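Local coordinates for protein cGAS/DncV-like nucleotidyltransferase in E. coli homolog (Elizabethkingia meningoseptica ATCC 13253 = NBRC 12535, PDB 6E0O) that synthesises cyclic dinucleotide second messengers, probably in a magnesium-dependent reaction, in response to phage infection as the nucleotidyltransferase of a CBASS antivirus system, at residues A[49-54]-A[170-175]; A[191-196]-A[218-223]; A[100-105]-A[122-127]; A[136-141]-A[157-162]. One frame throughout, in Å; residues are numbered along the deposited sequence.

Interaction 1. Residues A[49-54]-A[170-175]; sequences SYRNNT and FPEQHY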
# COMPACT_ATOMS: atom_id res chain seq x y z
N SER A 49 -1.79 3.13 2.25
CA SER A 49 -0.87 4.11 2.80
C SER A 49 -1.37 4.72 4.11
O SER A 49 -0.55 5.09 4.96
CB SER A 49 -0.62 5.22 1.78
OG SER A 49 -1.84 5.89 1.49
N TYR A 50 -2.68 4.88 4.29
CA TYR A 50 -3.16 5.38 5.57
C TYR A 50 -2.97 4.33 6.66
O TYR A 50 -2.67 4.68 7.81
CB TYR A 50 -4.62 5.82 5.47
CG TYR A 50 -4.82 7.19 4.88
CD1 TYR A 50 -4.98 7.37 3.52
CD2 TYR A 50 -4.86 8.31 5.70
CE1 TYR A 50 -5.19 8.63 2.98
CE2 TYR A 50 -5.07 9.57 5.17
CZ TYR A 50 -5.23 9.73 3.81
OH TYR A 50 -5.43 10.99 3.30
N ARG A 51 -3.16 3.05 6.33
CA ARG A 51 -2.96 1.99 7.31
C ARG A 51 -1.48 1.88 7.70
O ARG A 51 -1.14 1.75 8.88
CB ARG A 51 -3.45 0.66 6.75
CG ARG A 51 -3.25 -0.52 7.69
CD ARG A 51 -4.19 -0.46 8.86
NE ARG A 51 -3.91 -1.50 9.86
CZ ARG A 51 -4.33 -2.76 9.79
NH1 ARG A 51 -5.06 -3.17 8.76
NH2 ARG A 51 -4.01 -3.62 10.74
N ASN A 52 -0.60 1.90 6.71
CA ASN A 52 0.82 1.69 6.94
C ASN A 52 1.57 2.98 7.21
O ASN A 52 2.78 2.93 7.47
CB ASN A 52 1.41 0.96 5.74
CG ASN A 52 0.68 -0.32 5.42
OD1 ASN A 52 0.39 -1.11 6.32
ND2 ASN A 52 0.36 -0.53 4.15
N ASN A 53 0.88 4.12 7.17
CA ASN A 53 1.46 5.43 7.45
C ASN A 53 2.59 5.79 6.48
O ASN A 53 3.65 6.25 6.89
CB ASN A 53 1.91 5.57 8.90
CG ASN A 53 1.99 7.02 9.33
OD1 ASN A 53 1.24 7.87 8.84
ND2 ASN A 53 2.89 7.31 10.26
N THR A 54 2.33 5.62 5.19
CA THR A 54 3.31 5.91 4.16
C THR A 54 2.83 6.97 3.16
O THR A 54 3.35 7.02 2.04
CB THR A 54 3.69 4.62 3.43
OG1 THR A 54 2.51 4.05 2.87
CG2 THR A 54 4.35 3.64 4.38
N PHE A 170 -2.69 -9.73 2.06
CA PHE A 170 -2.51 -10.05 3.48
C PHE A 170 -2.20 -8.76 4.21
O PHE A 170 -1.09 -8.56 4.72
CB PHE A 170 -1.44 -11.13 3.67
CG PHE A 170 -1.81 -12.42 3.00
CD1 PHE A 170 -1.48 -12.64 1.68
CD2 PHE A 170 -2.56 -13.37 3.66
CE1 PHE A 170 -1.86 -13.80 1.04
CE2 PHE A 170 -2.94 -14.54 3.03
CZ PHE A 170 -2.60 -14.75 1.72
N PRO A 171 -3.17 -7.84 4.27
CA PRO A 171 -2.89 -6.50 4.81
C PRO A 171 -2.50 -6.50 6.27
O PRO A 171 -1.76 -5.61 6.69
CB PRO A 171 -4.20 -5.73 4.57
CG PRO A 171 -5.27 -6.82 4.43
CD PRO A 171 -4.55 -7.95 3.73
N GLU A 172 -3.01 -7.44 7.07
CA GLU A 172 -2.67 -7.44 8.48
C GLU A 172 -1.21 -7.80 8.69
O GLU A 172 -0.50 -7.15 9.46
CB GLU A 172 -3.59 -8.40 9.24
CG GLU A 172 -5.06 -8.04 9.16
CD GLU A 172 -5.35 -6.65 9.70
OE1 GLU A 172 -4.75 -6.28 10.72
OE2 GLU A 172 -6.19 -5.93 9.12
N GLN A 173 -0.75 -8.86 8.02
CA GLN A 173 0.64 -9.27 8.14
C GLN A 173 1.58 -8.23 7.53
O GLN A 173 2.68 -7.99 8.05
CB GLN A 173 0.81 -10.63 7.46
CG GLN A 173 -0.02 -11.75 8.10
CD GLN A 173 -1.43 -11.96 7.51
OE1 GLN A 173 -2.05 -11.05 6.98
NE2 GLN A 173 -1.93 -13.19 7.64
N HIS A 174 1.17 -7.61 6.42
CA HIS A 174 1.91 -6.50 5.86
C HIS A 174 2.05 -5.37 6.87
O HIS A 174 3.15 -4.84 7.11
CB HIS A 174 1.16 -6.01 4.62
CG HIS A 174 1.83 -4.89 3.90
ND1 HIS A 174 2.53 -5.08 2.73
CD2 HIS A 174 1.88 -3.56 4.17
CE1 HIS A 174 3.01 -3.92 2.32
NE2 HIS A 174 2.63 -2.98 3.17
N TYR A 175 0.93 -4.98 7.48
CA TYR A 175 0.94 -3.91 8.47
C TYR A 175 1.89 -4.26 9.62
O TYR A 175 2.77 -3.47 9.99
CB TYR A 175 -0.48 -3.65 9.01
CG TYR A 175 -0.39 -2.78 10.24
CD1 TYR A 175 -0.19 -1.41 10.12
CD2 TYR A 175 -0.41 -3.33 11.51
CE1 TYR A 175 -0.03 -0.61 11.22
CE2 TYR A 175 -0.25 -2.53 12.64
CZ TYR A 175 -0.06 -1.17 12.48
OH TYR A 175 0.11 -0.36 13.56
O HOH W 1 -1.75 -3.04 5.53
O HOH W 2 2.92 -0.94 8.55

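Interaction 2. Residues A[191-196]-A[218-223]; sequences RMVRIL and FIECLV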
# COMPACT_ATOMS: atom_id res chain seq x y z
N ARG A 191 10.51 5.80 6.83
CA ARG A 191 11.02 7.08 6.36
C ARG A 191 11.70 6.95 5.01
O ARG A 191 11.51 7.80 4.13
CB ARG A 191 11.94 7.69 7.42
CG ARG A 191 11.12 8.18 8.59
CD ARG A 191 11.93 8.65 9.75
NE ARG A 191 11.05 8.86 10.90
CZ ARG A 191 11.46 9.27 12.08
NH1 ARG A 191 12.74 9.53 12.28
NH2 ARG A 191 10.59 9.40 13.07
N MET A 192 12.44 5.86 4.80
CA MET A 192 13.06 5.61 3.50
C MET A 192 12.02 5.26 2.44
O MET A 192 12.12 5.70 1.30
CB MET A 192 14.09 4.49 3.64
CG MET A 192 15.30 4.90 4.47
SD MET A 192 16.25 6.25 3.72
CE MET A 192 16.43 7.38 5.10
N VAL A 193 10.99 4.48 2.81
CA VAL A 193 9.88 4.24 1.89
C VAL A 193 9.28 5.56 1.44
O VAL A 193 9.03 5.79 0.25
CB VAL A 193 8.82 3.33 2.54
CG1 VAL A 193 7.53 3.33 1.71
CG2 VAL A 193 9.34 1.92 2.72
N ARG A 194 9.00 6.45 2.40
CA ARG A 194 8.39 7.73 2.06
C ARG A 194 9.29 8.54 1.13
O ARG A 194 8.81 9.14 0.16
CB ARG A 194 8.02 8.50 3.32
CG ARG A 194 6.93 7.81 4.11
CD ARG A 194 6.53 8.66 5.32
NE ARG A 194 5.99 7.84 6.40
CZ ARG A 194 6.54 7.70 7.60
NH1 ARG A 194 7.65 8.35 7.94
NH2 ARG A 194 5.95 6.92 8.49
N ILE A 195 10.60 8.59 1.41
CA ILE A 195 11.50 9.33 0.52
C ILE A 195 11.41 8.77 -0.90
O ILE A 195 11.33 9.52 -1.88
CB ILE A 195 12.94 9.29 1.04
CG1 ILE A 195 13.09 10.14 2.30
CG2 ILE A 195 13.90 9.78 -0.05
CD1 ILE A 195 14.38 9.88 3.05
N LEU A 196 11.47 7.45 -1.03
CA LEU A 196 11.43 6.85 -2.36
C LEU A 196 10.09 7.05 -3.05
O LEU A 196 10.04 7.16 -4.27
CB LEU A 196 11.83 5.38 -2.28
CG LEU A 196 13.31 5.16 -1.94
CD1 LEU A 196 13.58 3.68 -1.71
CD2 LEU A 196 14.24 5.68 -3.02
N PHE A 218 5.21 -2.09 -4.12
CA PHE A 218 6.49 -2.61 -4.59
C PHE A 218 7.64 -1.92 -3.86
O PHE A 218 8.57 -2.58 -3.39
CB PHE A 218 6.56 -2.40 -6.10
CG PHE A 218 7.65 -3.15 -6.81
CD1 PHE A 218 7.72 -4.52 -6.77
CD2 PHE A 218 8.56 -2.47 -7.59
CE1 PHE A 218 8.69 -5.20 -7.46
CE2 PHE A 218 9.53 -3.14 -8.27
CZ PHE A 218 9.58 -4.52 -8.23
N ILE A 219 7.57 -0.59 -3.74
CA ILE A 219 8.61 0.14 -3.01
C ILE A 219 8.71 -0.36 -1.57
O ILE A 219 9.80 -0.62 -1.05
CB ILE A 219 8.35 1.66 -3.08
CG1 ILE A 219 8.49 2.16 -4.52
CG2 ILE A 219 9.28 2.41 -2.12
CD1 ILE A 219 8.11 3.62 -4.71
N GLU A 220 7.55 -0.50 -0.91
CA GLU A 220 7.55 -0.96 0.47
C GLU A 220 8.23 -2.32 0.61
O GLU A 220 9.01 -2.54 1.54
CB GLU A 220 6.12 -1.03 1.00
CG GLU A 220 5.53 0.34 1.26
CD GLU A 220 4.11 0.30 1.75
OE1 GLU A 220 3.80 -0.42 2.72
OE2 GLU A 220 3.30 1.02 1.14
N CYS A 221 7.95 -3.23 -0.33
CA CYS A 221 8.55 -4.56 -0.26
C CYS A 221 10.05 -4.50 -0.54
O CYS A 221 10.82 -5.21 0.11
CB CYS A 221 7.86 -5.50 -1.25
SG CYS A 221 6.14 -5.94 -0.86
N LEU A 222 10.48 -3.69 -1.51
CA LEU A 222 11.90 -3.60 -1.81
C LEU A 222 12.68 -3.13 -0.59
O LEU A 222 13.69 -3.74 -0.21
CB LEU A 222 12.16 -2.65 -2.98
CG LEU A 222 11.64 -3.10 -4.34
CD1 LEU A 222 11.76 -1.94 -5.33
CD2 LEU A 222 12.38 -4.32 -4.83
N VAL A 223 12.24 -2.03 0.02
CA VAL A 223 12.98 -1.50 1.17
C VAL A 223 12.92 -2.49 2.33
O VAL A 223 13.87 -2.58 3.12
CB VAL A 223 12.47 -0.10 1.54
CG1 VAL A 223 13.28 0.47 2.68
CG2 VAL A 223 12.52 0.83 0.34

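Interaction 3. Residues A[100-105]-A[122-127]; sequences ELKADT and KCIQVN. With nucleotides of chain B.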
# COMPACT_ATOMS: atom_id res chain seq x y z
N GLU A 100 -22.29 -10.01 -7.14
CA GLU A 100 -23.40 -9.47 -6.37
C GLU A 100 -22.89 -8.60 -5.23
O GLU A 100 -23.45 -7.54 -4.95
CB GLU A 100 -24.24 -10.61 -5.79
CG GLU A 100 -24.92 -11.51 -6.77
CD GLU A 100 -25.53 -12.72 -6.06
OE1 GLU A 100 -24.89 -13.80 -6.05
OE2 GLU A 100 -26.61 -12.56 -5.46
N LEU A 101 -21.84 -9.06 -4.53
CA LEU A 101 -21.27 -8.25 -3.45
C LEU A 101 -20.84 -6.88 -3.95
O LEU A 101 -21.17 -5.86 -3.34
CB LEU A 101 -20.09 -8.97 -2.80
CG LEU A 101 -19.39 -8.17 -1.70
CD1 LEU A 101 -20.30 -7.91 -0.51
CD2 LEU A 101 -18.12 -8.89 -1.25
N LYS A 102 -20.10 -6.84 -5.06
CA LYS A 102 -19.59 -5.55 -5.53
C LYS A 102 -20.73 -4.66 -6.01
O LYS A 102 -20.72 -3.45 -5.77
CB LYS A 102 -18.53 -5.77 -6.60
CG LYS A 102 -17.86 -4.48 -7.04
CD LYS A 102 -16.62 -4.74 -7.86
CE LYS A 102 -15.94 -3.46 -8.28
NZ LYS A 102 -14.78 -3.74 -9.16
N ALA A 103 -21.72 -5.25 -6.69
CA ALA A 103 -22.87 -4.46 -7.13
C ALA A 103 -23.65 -3.91 -5.94
O ALA A 103 -24.09 -2.76 -5.96
CB ALA A 103 -23.79 -5.31 -8.01
N ASP A 104 -23.83 -4.73 -4.90
CA ASP A 104 -24.55 -4.27 -3.72
C ASP A 104 -23.77 -3.19 -2.99
O ASP A 104 -24.36 -2.24 -2.45
CB ASP A 104 -24.82 -5.45 -2.79
CG ASP A 104 -25.87 -6.41 -3.33
OD1 ASP A 104 -26.53 -6.09 -4.35
OD2 ASP A 104 -26.03 -7.49 -2.73
N THR A 105 -22.44 -3.31 -2.98
CA THR A 105 -21.60 -2.28 -2.37
C THR A 105 -21.73 -0.97 -3.13
O THR A 105 -21.89 0.09 -2.53
CB THR A 105 -20.14 -2.76 -2.38
OG1 THR A 105 -20.02 -3.97 -1.64
CG2 THR A 105 -19.24 -1.72 -1.74
N LYS A 122 -10.92 -2.49 -9.45
CA LYS A 122 -10.62 -3.24 -8.24
C LYS A 122 -11.32 -2.68 -7.01
O LYS A 122 -11.08 -3.18 -5.90
CB LYS A 122 -9.11 -3.29 -7.99
CG LYS A 122 -8.34 -4.07 -9.04
CD LYS A 122 -6.85 -4.13 -8.74
CE LYS A 122 -6.06 -4.63 -9.94
NZ LYS A 122 -4.60 -4.58 -9.71
N CYS A 123 -12.20 -1.69 -7.16
CA CYS A 123 -12.82 -1.04 -6.02
C CYS A 123 -13.99 -0.21 -6.51
O CYS A 123 -14.26 -0.11 -7.71
CB CYS A 123 -11.80 -0.16 -5.29
SG CYS A 123 -11.20 1.25 -6.27
N ILE A 124 -14.71 0.38 -5.55
CA ILE A 124 -15.69 1.42 -5.82
C ILE A 124 -15.11 2.73 -5.28
O ILE A 124 -14.84 2.84 -4.08
CB ILE A 124 -17.05 1.13 -5.16
CG1 ILE A 124 -17.59 -0.25 -5.52
CG2 ILE A 124 -18.00 2.25 -5.54
CD1 ILE A 124 -17.90 -0.47 -6.97
N GLN A 125 -14.91 3.71 -6.14
CA GLN A 125 -14.38 4.99 -5.72
C GLN A 125 -15.52 5.89 -5.28
O GLN A 125 -16.55 5.98 -5.95
CB GLN A 125 -13.62 5.64 -6.87
CG GLN A 125 -12.91 6.92 -6.54
CD GLN A 125 -12.08 7.41 -7.71
OE1 GLN A 125 -12.46 8.34 -8.41
NE2 GLN A 125 -10.96 6.75 -7.95
N VAL A 126 -15.32 6.55 -4.15
CA VAL A 126 -16.23 7.58 -3.66
C VAL A 126 -15.45 8.89 -3.67
O VAL A 126 -14.60 9.13 -2.80
CB VAL A 126 -16.79 7.26 -2.27
CG1 VAL A 126 -17.78 8.35 -1.87
CG2 VAL A 126 -17.44 5.87 -2.24
N ASN A 127 -15.72 9.74 -4.65
CA ASN A 127 -14.98 10.98 -4.79
C ASN A 127 -15.24 11.90 -3.61
O ASN A 127 -16.38 12.01 -3.13
CB ASN A 127 -15.36 11.64 -6.10
CG ASN A 127 -14.85 10.86 -7.29
OD1 ASN A 127 -15.59 10.58 -8.23
ND2 ASN A 127 -13.57 10.52 -7.27
P A B 2 -4.24 -0.21 -8.07
OP1 A B 2 -4.43 -1.63 -8.46
OP2 A B 2 -4.49 0.86 -9.07
O5' A B 2 -5.18 0.08 -6.81
C5' A B 2 -6.57 0.32 -6.97
C4' A B 2 -7.34 0.01 -5.70
O4' A B 2 -7.33 -1.43 -5.50
C3' A B 2 -6.77 0.63 -4.43
O3' A B 2 -7.82 0.98 -3.53
C2' A B 2 -5.94 -0.51 -3.84
O2' A B 2 -5.77 -0.45 -2.44
C1' A B 2 -6.73 -1.74 -4.26
N9 A B 2 -5.88 -2.92 -4.47
C8 A B 2 -5.03 -3.15 -5.52
N7 A B 2 -4.39 -4.29 -5.44
C5 A B 2 -4.83 -4.83 -4.24
C6 A B 2 -4.52 -6.03 -3.57
N6 A B 2 -3.66 -6.95 -4.02
N1 A B 2 -5.16 -6.26 -2.41
C2 A B 2 -6.02 -5.36 -1.94
N3 A B 2 -6.40 -4.20 -2.47
C4 A B 2 -5.76 -4.00 -3.64

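Interaction 4. Residues A[136-141]-A[157-162]; sequences DVIPCF and IKFYSD. With nucleotides of chain B.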
# COMPACT_ATOMS: atom_id res chain seq x y z
N ASP A 136 -11.30 4.76 -1.81
CA ASP A 136 -11.49 3.55 -2.58
C ASP A 136 -12.05 2.51 -1.63
O ASP A 136 -11.40 2.17 -0.64
CB ASP A 136 -10.14 3.06 -3.11
CG ASP A 136 -9.66 3.86 -4.29
OD1 ASP A 136 -10.41 4.73 -4.78
OD2 ASP A 136 -8.52 3.61 -4.74
N VAL A 137 -13.26 2.03 -1.91
CA VAL A 137 -13.89 0.99 -1.10
C VAL A 137 -13.65 -0.35 -1.79
O VAL A 137 -13.99 -0.52 -2.96
CB VAL A 137 -15.39 1.27 -0.91
CG1 VAL A 137 -16.04 0.15 -0.13
CG2 VAL A 137 -15.57 2.62 -0.22
N ILE A 138 -13.07 -1.29 -1.05
CA ILE A 138 -12.64 -2.57 -1.60
C ILE A 138 -13.50 -3.67 -1.00
O ILE A 138 -13.16 -4.21 0.07
CB ILE A 138 -11.15 -2.81 -1.33
CG1 ILE A 138 -10.32 -1.64 -1.87
CG2 ILE A 138 -10.71 -4.11 -1.97
CD1 ILE A 138 -9.04 -1.42 -1.15
N PRO A 139 -14.63 -4.02 -1.61
CA PRO A 139 -15.36 -5.21 -1.15
C PRO A 139 -14.52 -6.46 -1.40
O PRO A 139 -13.81 -6.56 -2.39
CB PRO A 139 -16.64 -5.20 -2.00
CG PRO A 139 -16.25 -4.47 -3.23
CD PRO A 139 -15.25 -3.42 -2.81
N CYS A 140 -14.62 -7.42 -0.48
CA CYS A 140 -13.81 -8.62 -0.57
C CYS A 140 -14.38 -9.68 0.37
O CYS A 140 -15.30 -9.43 1.14
CB CYS A 140 -12.35 -8.34 -0.23
SG CYS A 140 -12.11 -7.71 1.45
N PHE A 141 -13.80 -10.88 0.27
CA PHE A 141 -14.10 -12.01 1.13
C PHE A 141 -12.85 -12.43 1.89
O PHE A 141 -11.73 -12.04 1.56
CB PHE A 141 -14.57 -13.20 0.29
CG PHE A 141 -15.89 -13.01 -0.42
CD1 PHE A 141 -17.03 -12.63 0.27
CD2 PHE A 141 -16.00 -13.26 -1.77
CE1 PHE A 141 -18.25 -12.50 -0.39
CE2 PHE A 141 -17.21 -13.13 -2.43
CZ PHE A 141 -18.33 -12.74 -1.74
N ILE A 157 -7.37 -11.57 2.45
CA ILE A 157 -8.59 -11.19 1.75
C ILE A 157 -8.44 -11.54 0.29
O ILE A 157 -7.34 -11.61 -0.26
CB ILE A 157 -8.93 -9.69 1.91
CG1 ILE A 157 -7.77 -8.81 1.44
CG2 ILE A 157 -9.29 -9.40 3.36
CD1 ILE A 157 -8.14 -7.34 1.39
N LYS A 158 -9.59 -11.72 -0.36
CA LYS A 158 -9.62 -11.96 -1.79
C LYS A 158 -10.80 -11.25 -2.43
O LYS A 158 -11.88 -11.12 -1.83
CB LYS A 158 -9.70 -13.46 -2.10
CG LYS A 158 -10.99 -14.12 -1.72
CD LYS A 158 -11.00 -15.56 -2.22
CE LYS A 158 -12.27 -16.25 -1.82
NZ LYS A 158 -12.23 -17.69 -2.23
N PHE A 159 -10.59 -10.77 -3.64
CA PHE A 159 -11.65 -10.20 -4.44
C PHE A 159 -11.30 -10.42 -5.90
O PHE A 159 -10.25 -10.98 -6.23
CB PHE A 159 -11.92 -8.74 -4.07
CG PHE A 159 -10.75 -7.84 -4.27
CD1 PHE A 159 -9.82 -7.65 -3.26
CD2 PHE A 159 -10.61 -7.12 -5.45
CE1 PHE A 159 -8.75 -6.78 -3.43
CE2 PHE A 159 -9.55 -6.26 -5.63
CZ PHE A 159 -8.62 -6.09 -4.62
N TYR A 160 -12.19 -10.00 -6.78
CA TYR A 160 -12.00 -10.15 -8.21
C TYR A 160 -12.09 -8.80 -8.88
O TYR A 160 -12.95 -7.99 -8.55
CB TYR A 160 -13.03 -11.12 -8.78
CG TYR A 160 -12.90 -12.47 -8.12
CD1 TYR A 160 -13.54 -12.74 -6.91
CD2 TYR A 160 -12.11 -13.47 -8.67
CE1 TYR A 160 -13.41 -13.97 -6.29
CE2 TYR A 160 -11.98 -14.70 -8.07
CZ TYR A 160 -12.64 -14.95 -6.88
OH TYR A 160 -12.51 -16.17 -6.26
N SER A 161 -11.18 -8.55 -9.82
CA SER A 161 -11.23 -7.33 -10.59
C SER A 161 -12.26 -7.49 -11.71
O SER A 161 -12.64 -8.60 -12.09
CB SER A 161 -9.87 -7.02 -11.19
OG SER A 161 -9.51 -7.98 -12.16
N ASP A 162 -12.70 -6.34 -12.25
CA ASP A 162 -13.66 -6.37 -13.34
C ASP A 162 -13.06 -7.03 -14.59
O ASP A 162 -13.81 -7.56 -15.42
CB ASP A 162 -14.17 -4.96 -13.64
CG ASP A 162 -15.13 -4.46 -12.58
OD1 ASP A 162 -15.36 -5.17 -11.58
OD2 ASP A 162 -15.67 -3.34 -12.76
P A B 2 -4.24 -0.21 -8.07
OP1 A B 2 -4.43 -1.63 -8.46
OP2 A B 2 -4.49 0.86 -9.07
O5' A B 2 -5.18 0.08 -6.81
C5' A B 2 -6.57 0.32 -6.97
C4' A B 2 -7.34 0.01 -5.70
O4' A B 2 -7.33 -1.43 -5.50
C3' A B 2 -6.77 0.63 -4.43
O3' A B 2 -7.82 0.98 -3.53
C2' A B 2 -5.94 -0.51 -3.84
O2' A B 2 -5.77 -0.45 -2.44
C1' A B 2 -6.73 -1.74 -4.26
N9 A B 2 -5.88 -2.92 -4.47
C8 A B 2 -5.03 -3.15 -5.52
N7 A B 2 -4.39 -4.29 -5.44
C5 A B 2 -4.83 -4.83 -4.24
C6 A B 2 -4.52 -6.03 -3.57
N6 A B 2 -3.66 -6.95 -4.02
N1 A B 2 -5.16 -6.26 -2.41
C2 A B 2 -6.02 -5.36 -1.94
N3 A B 2 -6.40 -4.20 -2.47
C4 A B 2 -5.76 -4.00 -3.64

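Interaction 1. Residues A[49-54]-A[170-175]
Arg51 reaches across to the helix beginning at Pro171 and grips Glu172 end-on with two nitrogens, NH2 to OE1 at 2.8 Å and NH1 to OE2 at 3.0 Å. A bend in its chain at chi2 (72°) turns the guanidinium toward Glu172 and Tyr175. Both bonds of this salt bridge are nearly straight and lie in the guanidinium plane, from which the carboxylate is turned 37°. NH1 has a second acceptor in Leu46 O, which helps fix the rotation. The same guanidinium lies flat on one face of the Tyr175 ring in an off-centre cation-pi stack, CZ 4.5 Å from the ring centroid. Here the short helix 48-52, part of the Gly-Ser motif of nucleotidyltransferases and a probable GTP site, meets helix 171-184. Next, Asn52 brings its amide obliquely to the CD2/NE2 side of the His174 ring, planes 44° apart, with Asn52 ND2 3.4 Å from His174 CD2; His174 NE2 bonds instead to Glu220. Asn52 OD1 sits at the Tyr175 ring edge and accepts a hydrogen bond from a water 3.0 Å away that also donates to Pro171 O. A second water, donating to Tyr175 O, reaches Asn52 OD1 only weakly.

Interaction 2. Residues A[191-196]-A[218-223]
Segments 191-196 and 218-223 are both fully helical, and their axes run closer to antiparallel than to parallel, at 136°, approaching to 9.5 Å. Val193 and Glu220 mark the nearest point of the backbones, with CA atoms 5.9 Å apart. The pair belongs to the helical part of the CD-NTase fold, where helix 188-205 packs on the short helix 216-224 through a buried, largely aliphatic interface with no hydrogen bond between the segments. Val193 carries much of it by dividing its two methyls. CG1, anti to the backbone N (chi1 167°), rests against Glu220 CG at 3.6 Å, while CG2 faces Val223 CB. One turn further on, Leu196 also divides its contacts: its CB packs on the CG2 branch of Ile219, and CD1 extends to Val223. Met192 adds a looser contact through CB, its sulfur end leading off toward helix 236-252. Glu220 joins the apolar surface through CG. Its carboxylate belongs to a polar cluster instead, OE1 bonding to His174 NE2 and OE2 weakly to Ser216, a probable GTP-binding residue. Phe281 and Cys285 of helix 275-289 cover Ile219 and Leu196 respectively. Val223 touches both Val193 and Leu196, its CG2 methyl 3.7 Å from Leu196 CD1 and its CB 3.9 Å from Val193 CG2.

Interaction 3. Residues A[100-105]-A[122-127]
Helix 98-113 passes the start of strand 124-126 without a backbone bond between the segments, the nearest CA atoms, those of Thr105 and Ile124, standing 7.8 Å apart. Lys102 bridges most of the gap. With chi1 at -174° and every later torsion extended, the Lys102 chain lies slantwise past Ile124, its CE 3.8 Å from both Ile124 CD1 and Cys123 O. The ammonium group passes on to a salt bridge with Asp162 and a hydrogen bond to Lys120 O, tying the helix to the loops beside the strand. A helix laid over the central sheet in this way is part of the nucleotidyltransferase core of cGAS/DncV-like enzymes, and the turn before the strand faces the bound nucleotide. Thr105 CG2 makes a looser contact with Ile124 CG1 at 4.4 Å. Its hydroxyl turns back along its own helix, OG1 donating to Leu101 O at 2.8 Å from above the carbonyl plane, on the face opposite that used by Thr105 N. Lys122, whose side chain leaves the backbone on the side away from the helix, extends along A2 of chain B and donates from NZ to OP1 at 3.2 Å; its CB meets O4' of the same nucleotide at 3.6 Å.

Interaction 4. Residues A[136-141]-A[157-162]
Ile138 places its CG2 methyl over one face of the Phe159 ring, 3.9 Å from the centroid and 22° off the normal, a CH-pi contact displaced toward the ring's rim. The two residues lie on the strands of a beta hairpin, 135-147 and 152-160, within the central sheet of the nucleotidyltransferase core. Phe159 CG is placed between the backbone N and the carbonyl carbon (chi1 60°), and the ring reaches toward the nucleotide, which it meets edge first: A2 of chain B brings C2 of its base near the ring plane, 3.4 Å from CE1. On the same strand as Ile138, Asp136, a probable magnesium ligand, has OD2 3.0 Å from the O3' hydroxyl of A2. Ile138 CD1 also comes within van der Waals range of O3' and O2', and Ile138 and Phe159 both line the nucleotide site. Further along, Cys140 sets SG alongside Ile157, touching CB and CG2, while its own CB packs against Phe159 CB. The strands cross steeply, their short axes at 115°, and within the two segments the antiparallel pairing is confined to Phe141 and Lys158, a hydrogen-bonded pair whose side chains share a sheet face. Phe141 N donates to Lys158 O at 2.9 Å in a nearly straight bond, and Lys158 N returns the bond to Phe141 O at 2.9 Å.

Overall arrangement
Interactions 3 and 4 lie on one side of the chain's centre, about 8 Å apart between centres, and share the mixed sheet through neighbouring strands 124-126 and 135-147, where Ile124 O probably accepts a hydrogen bond from Val137 N. Interaction 2 sits on the other side, among helices, its centre about 25 Å from that of interaction 4. Interaction 1 connects these regions: Pro171 touches Ile157 of interaction 4, while Asn53 bonds to Arg194 of interaction 2. Along the chain, interactions 3 and 4 both fall between the segments of interaction 1, and interaction 2 follows. This is consistent with a nucleotide site lying between sheet and helical parts, with interaction 1 connecting them.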